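Local atomic coordinates of glycosyl hydrolase (Rhizobium leguminosarum bv. trifolii, PDB entry 5NDX), a protein that probably hydrolyses glycosides of iduronic acid, as a family 39 glycoside hydrolase and bacterial orthologue of human alpha-L-iduronidase. Residues Y62-Y73 against R115-T123; D391-P399 against S408-D416. The protein carries 2 engineered substitutions. All coordinates share one frame; numbering follows the deposited sequence.

In the fold
Two kinds of packing meet in one chain here. Reading from the N terminus, contact 1 closes first: the loop 62-73, which follows barrel strand 55-58, is met by helix 110-131, reached after helix 76-87 and strand 91-95. Contact 2 comes much later and is more local, a hairpin between strands 395-401 and 407-413 in a nine-strand sheet beside the barrel. The two are in series, neither nested nor crossed. The centres of contact 1 and contact 2 are about 47 Å apart, on opposite sides of the chain's centre. Contact 1 ties the loop after strand 55-58 to the helix after strand 91-95; contact 2 pairs two neighbouring sheet strands, and the hairpin's Ala396, Leu398 and Ile412 face rests on helix 282-300.

Contact 1. Residues Y62-Y73 against R115-T123; sequences YNLLSAKGGAGY and RWRDLVTAT. Unlike the reference sequence in segment 62-73: Leu65 (reference Val).
Tyr62 to Tyr73 leave a 3-10 turn and loop back beside helix residues Arg115 to Thr123, with the nearest CA atoms, those of Ala71 and Arg115, still 9.2 Å apart, so side chains must bridge the gap. Leu119 reaches three of the partners. With CG anti to the backbone N (chi1 167°), it spreads its two methyls between different partners. CD2 sits over the centre of the Tyr62 ring, 3.9 Å from the centroid, and also lies above the rim of Trp116. CD1 lies over a face of Tyr73, and it touches Leu65 CD1 at 3.6 Å; Leu65 differs from the reference sequence. Tyr62 turns an edge toward the face of Trp116, the planes 88° apart in an offset edge-to-face pair, while Phe104 and Tyr162 meet the same indole. The phenol is also fixed at its far end: Tyr62 OH donates to Thr123 OG1 at 2.7 Å, and Thr123 OG1 in turn donates a hydrogen bond to Leu119 O at 2.7 Å. A buried hydroxyl pair is thereby satisfied by a helix carbonyl that already receives Thr123 N. Nearer the surface the grip is looser. The extended Arg115 chain, straight from CG to NE, carries NH1 to Ala71 O, a weak bond (3.4 Å). Its guanidinium plane is tilted 20° from the Tyr73 ring, with Tyr73 OH over the rim of its face. A water joins Tyr73 OH to Arg115 O. The arrangement belongs to a TIM barrel: a loop following the second strand packs on the helix following the third.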
# COMPACT_ATOMS: atom_id res chain seq x y z
N TYR A 62 -20.05 7.04 3.81
CA TYR A 62 -21.45 7.35 4.24
C TYR A 62 -22.52 7.26 3.12
O TYR A 62 -23.70 7.16 3.44
CB TYR A 62 -21.51 8.71 4.93
CG TYR A 62 -20.97 8.75 6.36
CD1 TYR A 62 -21.15 7.69 7.25
CD2 TYR A 62 -20.28 9.88 6.83
CE1 TYR A 62 -20.71 7.74 8.57
CE2 TYR A 62 -19.82 9.95 8.15
CZ TYR A 62 -20.05 8.87 9.02
OH TYR A 62 -19.66 8.91 10.34
N ASN A 63 -22.12 7.20 1.84
CA ASN A 63 -23.08 6.84 0.77
C ASN A 63 -23.56 5.42 0.89
O ASN A 63 -24.53 5.08 0.28
CB ASN A 63 -22.51 7.05 -0.64
CG ASN A 63 -22.36 8.52 -0.99
OD1 ASN A 63 -22.83 9.41 -0.28
ND2 ASN A 63 -21.69 8.78 -2.08
N LEU A 64 -22.87 4.59 1.67
CA LEU A 64 -23.35 3.25 1.97
C LEU A 64 -24.55 3.26 2.94
O LEU A 64 -25.25 2.26 3.03
CB LEU A 64 -22.23 2.38 2.56
CG LEU A 64 -21.06 2.11 1.60
CD1 LEU A 64 -20.00 1.23 2.23
CD2 LEU A 64 -21.53 1.55 0.25
N LEU A 65 -24.76 4.34 3.68
CA LEU A 65 -25.88 4.43 4.60
C LEU A 65 -27.12 4.93 3.86
O LEU A 65 -27.02 5.58 2.85
CB LEU A 65 -25.56 5.40 5.74
CG LEU A 65 -24.45 5.03 6.72
CD1 LEU A 65 -24.46 6.03 7.85
CD2 LEU A 65 -24.60 3.62 7.24
N SER A 66 -28.28 4.62 4.40
CA SER A 66 -29.51 5.29 3.95
C SER A 66 -30.40 5.58 5.16
O SER A 66 -30.28 4.92 6.21
CB SER A 66 -30.23 4.47 2.86
OG SER A 66 -30.51 3.20 3.38
N ALA A 67 -31.19 6.65 5.05
CA ALA A 67 -32.12 7.06 6.12
C ALA A 67 -33.17 6.00 6.25
O ALA A 67 -33.80 5.64 5.26
CB ALA A 67 -32.81 8.37 5.78
N LYS A 68 -33.33 5.47 7.46
CA LYS A 68 -34.56 4.81 7.86
C LYS A 68 -35.34 5.88 8.63
O LYS A 68 -34.92 6.26 9.74
CB LYS A 68 -34.29 3.54 8.70
CG LYS A 68 -34.04 2.29 7.84
CD LYS A 68 -34.49 0.97 8.48
CE LYS A 68 -33.41 0.34 9.34
NZ LYS A 68 -33.01 1.23 10.46
N GLY A 69 -36.42 6.41 8.01
CA GLY A 69 -37.31 7.40 8.63
C GLY A 69 -37.35 7.24 10.14
O GLY A 69 -37.69 6.17 10.65
N GLY A 70 -36.97 8.30 10.85
CA GLY A 70 -36.78 8.26 12.30
C GLY A 70 -35.50 9.00 12.63
O GLY A 70 -35.11 9.93 11.90
N ALA A 71 -34.85 8.59 13.72
CA ALA A 71 -33.50 9.10 14.08
C ALA A 71 -32.41 8.62 13.10
O ALA A 71 -31.55 9.41 12.65
CB ALA A 71 -33.15 8.65 15.50
N GLY A 72 -32.50 7.34 12.74
CA GLY A 72 -31.35 6.56 12.32
C GLY A 72 -31.31 6.07 10.88
O GLY A 72 -32.02 6.56 10.00
N TYR A 73 -30.46 5.08 10.67
CA TYR A 73 -29.99 4.73 9.35
C TYR A 73 -30.02 3.26 9.17
O TYR A 73 -30.04 2.52 10.14
CB TYR A 73 -28.56 5.22 9.20
CG TYR A 73 -28.43 6.71 9.33
CD1 TYR A 73 -28.65 7.54 8.23
CD2 TYR A 73 -28.11 7.28 10.55
CE1 TYR A 73 -28.52 8.91 8.34
CE2 TYR A 73 -27.99 8.65 10.68
CZ TYR A 73 -28.19 9.46 9.56
OH TYR A 73 -28.05 10.82 9.70
N ARG A 115 -27.19 17.28 13.25
CA ARG A 115 -27.53 15.98 12.71
C ARG A 115 -26.23 15.22 12.21
O ARG A 115 -26.08 14.01 12.44
CB ARG A 115 -28.56 16.18 11.60
CG ARG A 115 -29.15 14.92 10.99
CD ARG A 115 -30.51 15.12 10.30
NE ARG A 115 -30.98 13.86 9.67
CZ ARG A 115 -31.38 12.75 10.33
NH1 ARG A 115 -31.39 12.69 11.67
NH2 ARG A 115 -31.76 11.67 9.66
N TRP A 116 -25.32 15.95 11.56
CA TRP A 116 -24.02 15.43 11.13
C TRP A 116 -23.19 14.98 12.33
O TRP A 116 -22.68 13.86 12.34
CB TRP A 116 -23.23 16.44 10.29
CG TRP A 116 -22.01 15.83 9.70
CD1 TRP A 116 -20.73 15.89 10.20
CD2 TRP A 116 -21.94 15.02 8.52
NE1 TRP A 116 -19.88 15.19 9.38
CE2 TRP A 116 -20.59 14.63 8.35
CE3 TRP A 116 -22.89 14.58 7.59
CZ2 TRP A 116 -20.17 13.82 7.28
CZ3 TRP A 116 -22.47 13.79 6.50
CH2 TRP A 116 -21.11 13.43 6.36
N ARG A 117 -23.09 15.84 13.35
CA ARG A 117 -22.46 15.49 14.62
C ARG A 117 -23.02 14.16 15.14
O ARG A 117 -22.26 13.25 15.55
CB ARG A 117 -22.60 16.61 15.64
CG ARG A 117 -22.05 16.28 17.03
CD ARG A 117 -22.80 17.05 18.15
NE ARG A 117 -24.24 16.76 18.19
CZ ARG A 117 -25.19 17.56 18.72
NH1 ARG A 117 -24.89 18.72 19.30
NH2 ARG A 117 -26.47 17.20 18.67
N ASP A 118 -24.34 14.04 15.09
CA ASP A 118 -24.98 12.85 15.63
C ASP A 118 -24.68 11.61 14.79
O ASP A 118 -24.56 10.54 15.34
CB ASP A 118 -26.49 13.04 15.76
CG ASP A 118 -26.88 14.08 16.84
OD1 ASP A 118 -26.06 14.44 17.73
OD2 ASP A 118 -28.04 14.51 16.80
N LEU A 119 -24.59 11.76 13.47
CA LEU A 119 -24.17 10.67 12.58
C LEU A 119 -22.76 10.14 12.95
O LEU A 119 -22.54 8.94 13.13
CB LEU A 119 -24.25 11.14 11.13
CG LEU A 119 -23.56 10.25 10.11
CD1 LEU A 119 -24.20 8.87 10.12
CD2 LEU A 119 -23.65 10.93 8.76
N VAL A 120 -21.83 11.07 13.17
CA VAL A 120 -20.45 10.73 13.52
C VAL A 120 -20.45 9.99 14.87
O VAL A 120 -19.84 8.91 15.03
CB VAL A 120 -19.54 11.98 13.50
CG1 VAL A 120 -18.14 11.67 14.02
CG2 VAL A 120 -19.45 12.54 12.08
N THR A 121 -21.18 10.54 15.83
CA THR A 121 -21.31 9.90 17.13
C THR A 121 -21.90 8.51 17.01
O THR A 121 -21.35 7.57 17.57
CB THR A 121 -22.17 10.78 18.11
OG1 THR A 121 -21.44 11.99 18.38
CG2 THR A 121 -22.41 10.06 19.42
N ALA A 122 -22.99 8.37 16.25
CA ALA A 122 -23.61 7.05 16.06
C ALA A 122 -22.63 6.02 15.39
O ALA A 122 -22.64 4.80 15.73
CB ALA A 122 -24.90 7.19 15.25
N THR A 123 -21.79 6.51 14.49
CA THR A 123 -20.81 5.67 13.79
C THR A 123 -19.83 5.08 14.77
O THR A 123 -19.63 3.86 14.83
CB THR A 123 -20.04 6.50 12.74
OG1 THR A 123 -20.96 7.15 11.86
CG2 THR A 123 -19.09 5.63 11.94
O HOH W 1 -27.68 11.98 11.91

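Contact 2. Residues D391-P399 against S408-D416; sequences DQDGLAILP and SISLIHSVD
Asp393, closing helix 390-393, brings its carbonyl O near Val415 CG1, while its carboxylate turns back on its own chain. OD1 accepts from Leu395 N at 3.2 Å, forming an Asx turn, and OD2 forms a salt bridge with Arg2. Gly394 leaves the helix with positive phi; its O takes Ser414 N at 3.0 Å and also lies at the edge of the His413 ring, in its plane. From Leu395 the strands run antiparallel, their axes at 170°. Leu395 and Leu411 both hold CG anti to the backbone N (chi1 -170° and -172°), which leans their CD1 methyls together at 4.0 Å on the face shared with His413. Ala396 and Ile412 are a hydrogen-bonded pair whose reciprocal N-to-O bonds each measure 2.9 Å, both nearly straight. Ile397 returns to the face of Leu395, Leu411 and His413, where its CG1 packs against Ile409 CG2 at 3.7 Å. Leu398 again pairs through hydrogen bonds, its N reaching Ser410 O at 2.9 Å, and beside them its CD1 meets Ile412 CD1 at 4.2 Å. Pro399 stands opposite Ile409 in a non-hydrogen-bonded pair, where a nitrogen without hydrogen costs the hairpin nothing. Strand 518-526 flanks the second strand; helix 282-300 packs on the Ala396, Leu398 and Ile412 face, and strand 508-516 on the Leu411 and His413 face. The chemistry is thus divided: backbone bonds set the register, and apolar branches make most of the side-chain contacts between the strands. His413 ND1, buried with no partner in the model, is consistent with a neutral ring, though the charge is not seen.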
# COMPACT_ATOMS: atom_id res chain seq x y z
N ASP A 391 19.24 12.62 -5.89
CA ASP A 391 18.51 13.67 -6.63
C ASP A 391 19.12 13.97 -8.00
O ASP A 391 18.40 14.34 -8.88
CB ASP A 391 18.33 14.95 -5.79
CG ASP A 391 17.54 14.70 -4.50
OD1 ASP A 391 16.63 13.83 -4.44
OD2 ASP A 391 17.81 15.40 -3.53
N GLN A 392 20.40 13.70 -8.20
CA GLN A 392 21.06 13.87 -9.50
C GLN A 392 21.10 12.60 -10.32
O GLN A 392 20.82 12.66 -11.48
CB GLN A 392 22.52 14.33 -9.33
CG GLN A 392 22.69 15.68 -8.66
CD GLN A 392 22.15 16.80 -9.52
OE1 GLN A 392 22.63 17.01 -10.64
NE2 GLN A 392 21.14 17.51 -9.02
N ASP A 393 21.52 11.46 -9.79
CA ASP A 393 21.66 10.29 -10.68
C ASP A 393 20.72 9.10 -10.42
O ASP A 393 20.83 8.09 -11.07
CB ASP A 393 23.11 9.83 -10.71
CG ASP A 393 23.61 9.43 -9.36
OD1 ASP A 393 22.81 8.84 -8.59
OD2 ASP A 393 24.80 9.73 -9.05
N GLY A 394 19.82 9.20 -9.48
CA GLY A 394 18.82 8.18 -9.34
C GLY A 394 19.12 6.96 -8.49
O GLY A 394 18.18 6.17 -8.24
N LEU A 395 20.35 6.81 -8.00
CA LEU A 395 20.69 5.69 -7.11
C LEU A 395 20.52 6.11 -5.64
O LEU A 395 21.24 7.00 -5.14
CB LEU A 395 22.10 5.14 -7.38
CG LEU A 395 22.42 3.83 -6.66
CD1 LEU A 395 21.58 2.68 -7.19
CD2 LEU A 395 23.89 3.50 -6.90
N ALA A 396 19.56 5.47 -4.97
CA ALA A 396 19.18 5.80 -3.60
C ALA A 396 19.12 4.53 -2.76
O ALA A 396 19.04 3.39 -3.28
CB ALA A 396 17.83 6.54 -3.58
N ILE A 397 19.20 4.71 -1.46
CA ILE A 397 19.24 3.59 -0.54
C ILE A 397 18.41 3.81 0.74
O ILE A 397 18.34 4.92 1.22
CB ILE A 397 20.69 3.24 -0.23
CG1 ILE A 397 20.77 1.88 0.47
CG2 ILE A 397 21.37 4.33 0.63
CD1 ILE A 397 22.18 1.36 0.51
N LEU A 398 17.73 2.77 1.24
CA LEU A 398 17.09 2.77 2.59
C LEU A 398 17.73 1.60 3.35
O LEU A 398 17.36 0.44 3.14
CB LEU A 398 15.57 2.61 2.51
CG LEU A 398 14.81 3.71 1.74
CD1 LEU A 398 13.42 3.24 1.38
CD2 LEU A 398 14.75 5.00 2.56
N PRO A 399 18.72 1.90 4.20
CA PRO A 399 19.50 0.87 4.85
C PRO A 399 19.05 0.73 6.28
O PRO A 399 19.16 1.68 7.04
CB PRO A 399 20.92 1.42 4.77
CG PRO A 399 20.74 2.90 4.84
CD PRO A 399 19.32 3.23 4.38
N SER A 408 17.85 -5.14 6.33
CA SER A 408 17.00 -5.06 5.18
C SER A 408 17.33 -3.75 4.51
O SER A 408 17.19 -2.66 5.11
CB SER A 408 15.53 -5.08 5.57
OG SER A 408 14.70 -5.01 4.41
N ILE A 409 17.73 -3.85 3.25
CA ILE A 409 18.16 -2.70 2.47
C ILE A 409 17.37 -2.61 1.16
O ILE A 409 17.34 -3.59 0.39
CB ILE A 409 19.63 -2.84 2.12
CG1 ILE A 409 20.49 -2.84 3.38
CG2 ILE A 409 20.08 -1.71 1.17
CD1 ILE A 409 21.83 -3.49 3.16
N SER A 410 16.72 -1.47 0.92
CA SER A 410 16.12 -1.18 -0.36
C SER A 410 17.15 -0.43 -1.19
O SER A 410 17.63 0.63 -0.78
CB SER A 410 14.86 -0.37 -0.22
OG SER A 410 13.85 -1.08 0.45
N LEU A 411 17.53 -0.97 -2.35
CA LEU A 411 18.40 -0.26 -3.30
C LEU A 411 17.51 0.17 -4.51
O LEU A 411 16.94 -0.69 -5.23
CB LEU A 411 19.51 -1.16 -3.73
CG LEU A 411 20.59 -0.47 -4.56
CD1 LEU A 411 21.33 0.60 -3.76
CD2 LEU A 411 21.56 -1.53 -5.06
N ILE A 412 17.39 1.48 -4.71
CA ILE A 412 16.43 2.08 -5.61
C ILE A 412 17.20 2.70 -6.80
O ILE A 412 18.12 3.48 -6.56
CB ILE A 412 15.70 3.18 -4.86
CG1 ILE A 412 15.02 2.65 -3.60
CG2 ILE A 412 14.70 3.90 -5.75
CD1 ILE A 412 14.75 3.73 -2.57
N HIS A 413 16.89 2.34 -8.04
CA HIS A 413 17.51 3.01 -9.20
C HIS A 413 16.37 3.54 -10.02
O HIS A 413 15.65 2.77 -10.66
CB HIS A 413 18.39 2.03 -9.91
CG HIS A 413 19.38 2.62 -10.87
ND1 HIS A 413 19.73 3.96 -10.92
CD2 HIS A 413 20.13 2.01 -11.81
CE1 HIS A 413 20.65 4.15 -11.86
NE2 HIS A 413 20.93 2.98 -12.39
N SER A 414 16.11 4.83 -9.87
CA SER A 414 14.92 5.44 -10.39
C SER A 414 15.20 6.92 -10.66
O SER A 414 15.76 7.63 -9.80
CB SER A 414 13.76 5.29 -9.40
OG SER A 414 12.62 6.07 -9.73
N VAL A 415 14.81 7.36 -11.86
CA VAL A 415 14.74 8.80 -12.19
C VAL A 415 13.30 9.15 -12.64
O VAL A 415 12.51 8.27 -13.02
CB VAL A 415 15.73 9.18 -13.33
CG1 VAL A 415 17.20 8.94 -12.90
CG2 VAL A 415 15.45 8.39 -14.62
N ASP A 416 12.99 10.45 -12.63
CA ASP A 416 11.68 10.93 -13.01
C ASP A 416 11.36 10.57 -14.46
O ASP A 416 10.23 10.16 -14.76
CB ASP A 416 11.63 12.45 -12.81
CG ASP A 416 11.53 12.82 -11.34
OD1 ASP A 416 11.42 11.95 -10.46
OD2 ASP A 416 11.52 14.01 -11.04